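Peptidoglycan D,D-transpeptidase PbpA (Mycobacterium tuberculosis, PDB 3UN7) probably cross-links the peptidoglycan of the mycobacterial cell wall as a penicillin-binding D,D-transpeptidase and takes part in the regulation of cell length. Local coordinates at residues 193-198 with 304-309; 294-299 with 310-315. All coordinates share one frame; numbering follows the deposited sequence.

Contact 1. Residues 193-198 with 304-309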
loop_
_atom_site.group_PDB
_atom_site.type_symbol
_atom_site.label_atom_id
_atom_site.label_comp_id
_atom_site.label_asym_id
_atom_site.label_seq_id
_atom_site.Cartn_x
_atom_site.Cartn_y
_atom_site.Cartn_z
ATOM N N SER A 193 4.031 -14.957 0.542
ATOM C CA SER A 193 5.494 -15.002 0.613
ATOM C C SER A 193 6.168 -13.707 1.076
ATOM O O SER A 193 7.278 -13.757 1.614
ATOM C CB SER A 193 6.071 -15.395 -0.752
ATOM O OG SER A 193 5.565 -16.655 -1.135
ATOM N N THR A 194 5.525 -12.557 0.862
ATOM C CA THR A 194 6.113 -11.290 1.337
ATOM C C THR A 194 6.274 -11.284 2.868
ATOM O O THR A 194 7.153 -10.604 3.414
ATOM C CB THR A 194 5.312 -10.020 0.905
ATOM O OG1 THR A 194 3.941 -10.130 1.301
ATOM C CG2 THR A 194 5.415 -9.761 -0.609
ATOM N N PHE A 195 5.418 -12.054 3.547
ATOM C CA PHE A 195 5.420 -12.129 5.011
ATOM C C PHE A 195 6.642 -12.838 5.588
ATOM O O PHE A 195 6.940 -12.691 6.773
ATOM C CB PHE A 195 4.137 -12.782 5.537
ATOM C CG PHE A 195 3.778 -12.349 6.933
ATOM C CD1 PHE A 195 3.451 -11.022 7.198
ATOM C CD2 PHE A 195 3.803 -13.249 7.988
ATOM C CE1 PHE A 195 3.132 -10.616 8.481
ATOM C CE2 PHE A 195 3.486 -12.836 9.278
ATOM C CZ PHE A 195 3.144 -11.517 9.515
ATOM N N LYS A 196 7.367 -13.576 4.749
ATOM C CA LYS A 196 8.645 -14.170 5.161
ATOM C C LYS A 196 9.640 -13.092 5.608
ATOM O O LYS A 196 10.618 -13.380 6.285
ATOM C CB LYS A 196 9.233 -15.032 4.043
ATOM C CG LYS A 196 8.328 -16.163 3.598
ATOM C CD LYS A 196 8.860 -16.835 2.333
ATOM C CE LYS A 196 7.984 -18.001 1.915
ATOM N NZ LYS A 196 8.288 -18.426 0.514
ATOM N N VAL A 197 9.383 -11.843 5.234
ATOM C CA VAL A 197 10.163 -10.728 5.764
ATOM C C VAL A 197 9.940 -10.627 7.282
ATOM O O VAL A 197 10.884 -10.429 8.045
ATOM C CB VAL A 197 9.793 -9.393 5.071
ATOM C CG1 VAL A 197 10.441 -8.215 5.785
ATOM C CG2 VAL A 197 10.207 -9.420 3.587
ATOM N N ILE A 198 8.692 -10.780 7.718
ATOM C CA ILE A 198 8.373 -10.697 9.142
ATOM C C ILE A 198 8.877 -11.932 9.882
ATOM O O ILE A 198 9.463 -11.820 10.968
ATOM C CB ILE A 198 6.850 -10.475 9.374
ATOM C CG1 ILE A 198 6.373 -9.185 8.687
ATOM C CG2 ILE A 198 6.505 -10.464 10.858
ATOM C CD1 ILE A 198 7.224 -7.938 8.958
ATOM N N GLY A 304 2.422 -22.628 11.247
ATOM C CA GLY A 304 3.114 -23.008 10.013
ATOM C C GLY A 304 2.653 -22.170 8.828
ATOM O O GLY A 304 3.474 -21.622 8.095
ATOM N N MET A 305 1.336 -22.079 8.652
ATOM C CA MET A 305 0.724 -21.345 7.544
ATOM C C MET A 305 0.918 -19.830 7.678
ATOM O O MET A 305 1.105 -19.135 6.678
ATOM C CB MET A 305 -0.772 -21.682 7.445
ATOM C CG MET A 305 -1.094 -23.078 6.882
ATOM S SD MET A 305 -2.895 -23.374 6.724
ATOM C CE MET A 305 -3.347 -21.991 5.638
ATOM N N THR A 306 0.872 -19.329 8.913
ATOM C CA THR A 306 1.097 -17.910 9.207
ATOM C C THR A 306 2.493 -17.454 8.802
ATOM O O THR A 306 2.673 -16.318 8.338
ATOM C CB THR A 306 0.843 -17.595 10.707
ATOM O OG1 THR A 306 -0.539 -17.833 11.016
ATOM C CG2 THR A 306 1.192 -16.130 11.048
ATOM N N SER A 307 3.464 -18.357 8.954
ATOM C CA SER A 307 4.884 -18.061 8.760
ATOM C C SER A 307 5.222 -17.772 7.313
ATOM O O SER A 307 6.242 -17.145 7.030
ATOM C CB SER A 307 5.746 -19.224 9.270
ATOM O OG SER A 307 5.532 -19.427 10.654
ATOM N N ILE A 308 4.368 -18.245 6.404
ATOM C CA ILE A 308 4.473 -17.929 4.966
ATOM C C ILE A 308 3.290 -17.070 4.502
ATOM O O ILE A 308 2.891 -17.101 3.333
ATOM C CB ILE A 308 4.631 -19.200 4.107
ATOM C CG1 ILE A 308 3.470 -20.181 4.361
ATOM C CG2 ILE A 308 5.996 -19.855 4.383
ATOM C CD1 ILE A 308 3.478 -21.429 3.442
ATOM N N GLY A 309 2.742 -16.314 5.445
ATOM C CA GLY A 309 1.771 -15.264 5.184
ATOM C C GLY A 309 0.389 -15.725 4.780
ATOM O O GLY A 309 -0.325 -15.002 4.089
#

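Contact 2. Residues 294-299 with 310-315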
loop_
_atom_site.group_PDB
_atom_site.type_symbol
_atom_site.label_atom_id
_atom_site.label_comp_id
_atom_site.label_asym_id
_atom_site.label_seq_id
_atom_site.Cartn_x
_atom_site.Cartn_y
_atom_site.Cartn_z
ATOM N N VAL A 294 -2.035 -10.305 12.100
ATOM C CA VAL A 294 -1.315 -11.572 11.971
ATOM C C VAL A 294 -2.266 -12.762 12.225
ATOM O O VAL A 294 -1.951 -13.914 11.903
ATOM C CB VAL A 294 -0.086 -11.603 12.923
ATOM C CG1 VAL A 294 -0.519 -11.807 14.384
ATOM C CG2 VAL A 294 0.919 -12.659 12.488
ATOM N N GLY A 295 -3.428 -12.480 12.806
ATOM C CA GLY A 295 -4.392 -13.524 13.165
ATOM C C GLY A 295 -4.141 -14.048 14.567
ATOM O O GLY A 295 -3.110 -13.737 15.162
ATOM N N PRO A 296 -5.082 -14.848 15.108
ATOM C CA PRO A 296 -4.938 -15.342 16.475
ATOM C C PRO A 296 -3.919 -16.478 16.631
ATOM O O PRO A 296 -3.433 -16.710 17.738
ATOM C CB PRO A 296 -6.351 -15.818 16.825
ATOM C CG PRO A 296 -6.932 -16.235 15.499
ATOM C CD PRO A 296 -6.322 -15.332 14.465
ATOM N N ILE A 297 -3.591 -17.168 15.538
ATOM C CA ILE A 297 -2.634 -18.302 15.560
ATOM C C ILE A 297 -2.997 -19.373 16.623
ATOM O O ILE A 297 -2.232 -19.592 17.570
ATOM C CB ILE A 297 -1.138 -17.835 15.720
ATOM C CG1 ILE A 297 -0.827 -16.582 14.864
ATOM C CG2 ILE A 297 -0.201 -18.950 15.334
ATOM C CD1 ILE A 297 0.581 -16.018 15.064
ATOM N N PRO A 298 -4.164 -20.042 16.460
ATOM C CA PRO A 298 -4.700 -20.969 17.487
ATOM C C PRO A 298 -3.880 -22.236 17.712
ATOM O O PRO A 298 -3.882 -22.790 18.817
ATOM C CB PRO A 298 -6.090 -21.335 16.944
ATOM C CG PRO A 298 -5.984 -21.155 15.463
ATOM C CD PRO A 298 -5.056 -19.960 15.284
ATOM N N ASP A 299 -3.191 -22.703 16.674
ATOM C CA ASP A 299 -2.392 -23.916 16.783
ATOM C C ASP A 299 -1.129 -23.817 15.948
ATOM O O ASP A 299 -0.898 -22.817 15.251
ATOM C CB ASP A 299 -3.207 -25.160 16.392
ATOM C CG ASP A 299 -3.933 -24.996 15.070
ATOM O OD1 ASP A 299 -3.291 -24.632 14.059
ATOM O OD2 ASP A 299 -5.162 -25.232 15.046
ATOM N N GLN A 310 0.020 -16.931 5.189
ATOM C CA GLN A 310 -1.321 -17.435 4.921
ATOM C C GLN A 310 -2.148 -17.500 6.207
ATOM O O GLN A 310 -2.026 -16.626 7.071
ATOM C CB GLN A 310 -1.279 -18.804 4.200
ATOM C CG GLN A 310 -0.576 -18.811 2.826
ATOM C CD GLN A 310 -1.207 -17.880 1.776
ATOM O OE1 GLN A 310 -0.618 -17.651 0.724
ATOM N NE2 GLN A 310 -2.414 -17.372 2.046
ATOM N N LYS A 311 -2.982 -18.534 6.327
ATOM C CA LYS A 311 -3.988 -18.620 7.398
ATOM C C LYS A 311 -4.767 -17.299 7.588
ATOM O O LYS A 311 -5.504 -16.879 6.692
ATOM C CB LYS A 311 -3.374 -19.146 8.708
ATOM C CG LYS A 311 -4.406 -19.599 9.780
ATOM C CD LYS A 311 -5.476 -20.540 9.195
ATOM C CE LYS A 311 -6.541 -20.954 10.218
ATOM N NZ LYS A 311 -6.199 -22.279 10.795
ATOM N N ASP A 312 -4.613 -16.649 8.737
ATOM C CA ASP A 312 -5.386 -15.450 9.059
ATOM C C ASP A 312 -4.600 -14.131 8.883
ATOM O O ASP A 312 -5.111 -13.059 9.190
ATOM C CB ASP A 312 -5.925 -15.524 10.482
ATOM C CG ASP A 312 -6.836 -16.723 10.712
ATOM O OD1 ASP A 312 -7.822 -16.877 9.972
ATOM O OD2 ASP A 312 -6.574 -17.502 11.652
ATOM N N VAL A 313 -3.366 -14.202 8.403
ATOM C CA VAL A 313 -2.605 -12.968 8.132
ATOM C C VAL A 313 -3.270 -12.144 7.024
ATOM O O VAL A 313 -3.544 -12.651 5.941
ATOM C CB VAL A 313 -1.133 -13.258 7.766
ATOM C CG1 VAL A 313 -0.299 -11.982 7.832
ATOM C CG2 VAL A 313 -0.564 -14.286 8.702
ATOM N N ALA A 314 -3.537 -10.868 7.305
ATOM C CA ALA A 314 -4.195 -10.000 6.329
ATOM C C ALA A 314 -3.646 -8.583 6.475
ATOM O O ALA A 314 -3.658 -8.020 7.569
ATOM C CB ALA A 314 -5.712 -10.035 6.519
ATOM N N LEU A 315 -3.135 -8.037 5.372
ATOM C CA LEU A 315 -2.463 -6.740 5.363
ATOM C C LEU A 315 -3.048 -5.867 4.266
ATOM O O LEU A 315 -3.426 -6.365 3.203
ATOM C CB LEU A 315 -0.973 -6.936 5.057
ATOM C CG LEU A 315 0.106 -7.149 6.127
ATOM C CD1 LEU A 315 -0.096 -8.395 6.924
ATOM C CD2 LEU A 315 1.468 -7.185 5.456
HETATM O O HOH W 1 -2.517 -16.392 11.205
#

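Contact 1. Residues 193-198 with 304-309
Phe-195 CB points toward 304-309 and abuts Gly-309 CA at 3.4 Å; with CG roughly opposite the backbone N (chi1 -154°), the ring swings round to bring CD2 to 3.3 Å from Thr-306 O. Lys-196 instead sends CG away from its carbonyl carbon (chi1 -58°) and runs extended alongside Ile-308, both side chains pointing the same way, with CE 3.7 Å from Ile-308 CG2. Both approaches to the Phe-195 ring from 304-309, by Gly-309 CA and Thr-306 O, are oblique. Within its own segment, Ile-198 CB stands 3.8 Å above the ring plane, over the centre of one face. Ser-193 and Lys-196 belong to the Ser-x-x-Lys motif of serine penicillin-binding proteins, on the 3-10 segment that runs into helix 196-205; by similarity Ser-193 forms the acyl-ester intermediate. Across the contact a Schellman motif ends helix 300-306, with Gly-309 at positive phi as its C-prime residue and hydrogen bonds from Gly-309 N to Thr-306 O and from Gln-310 N to Met-305 O. No hydrogen bond crosses between the two segments. Beyond its aliphatic run along Ile-308, Lys-196 NZ is hydrogen-bonded to Ser-252 OG and Asn-254 OD1.

Contact 2. Residues 294-299 with 310-315
Val-294 and Gly-295 meet Val-313 and Asp-312 where a type II' beta turn, Gln-310 to Val-313, leaves helix 300-306 of the transpeptidase domain and doubles back on the loop that leads into the same helix. The turn is closed by a hydrogen bond from Val-313 N to Gln-310 O. The tight part is at its end. Val-313 has CG1 anti to the backbone N (chi1 -166°), which turns CG2 to the Val-294 carbonyl, 3.5 Å from Val-294 O, while the two CG2 methyls of Val-294 and Val-313 are only loosely apposed at 4.4 Å. Both valines are buried and also rest on Thr-306 of the intervening helix. Close by, Gly-295 CA packs on Asp-312 CB at 3.7 Å. Toward solvent the packing thins. Asp-312 and the exposed Pro-296 cross at about a right angle, with carboxylate oxygen OD2 of Asp-312 lying 3.6 Å from ring carbon CD of Pro-296. Farther out, Asp-299 OD1 and Lys-311 NZ are 5.0 Å apart, too far for a salt bridge; Asp-299 OD1 instead caps Ala-302 N at the start of helix 300-306. No direct hydrogen bond joins the segments, but one water bridges them, donating to Val-294 O at 2.6 Å and accepting from Asp-312 N at 3.2 Å.

Helix 300-306 ties the two contacts together: contact 1 uses its C-terminal end, and contact 2 joins the loops that enter and leave it. Contact 1 is the buried one, holding the segment of the probable acylated serine; contact 2 is partly buried and opens outward through a proline and charged residues. Their chemistry differs accordingly: an aromatic ring and the aliphatic run of a lysine pack in contact 1, whereas backbone atoms and a bridging water do much of the joining in contact 2. The chain passes straight from 304-309 into 310-315. Val-313 is shared packing ground, its CG1 3.7 Å from Phe-195 CE1, so the inner end of contact 2 adjoins the phenylalanine of contact 1.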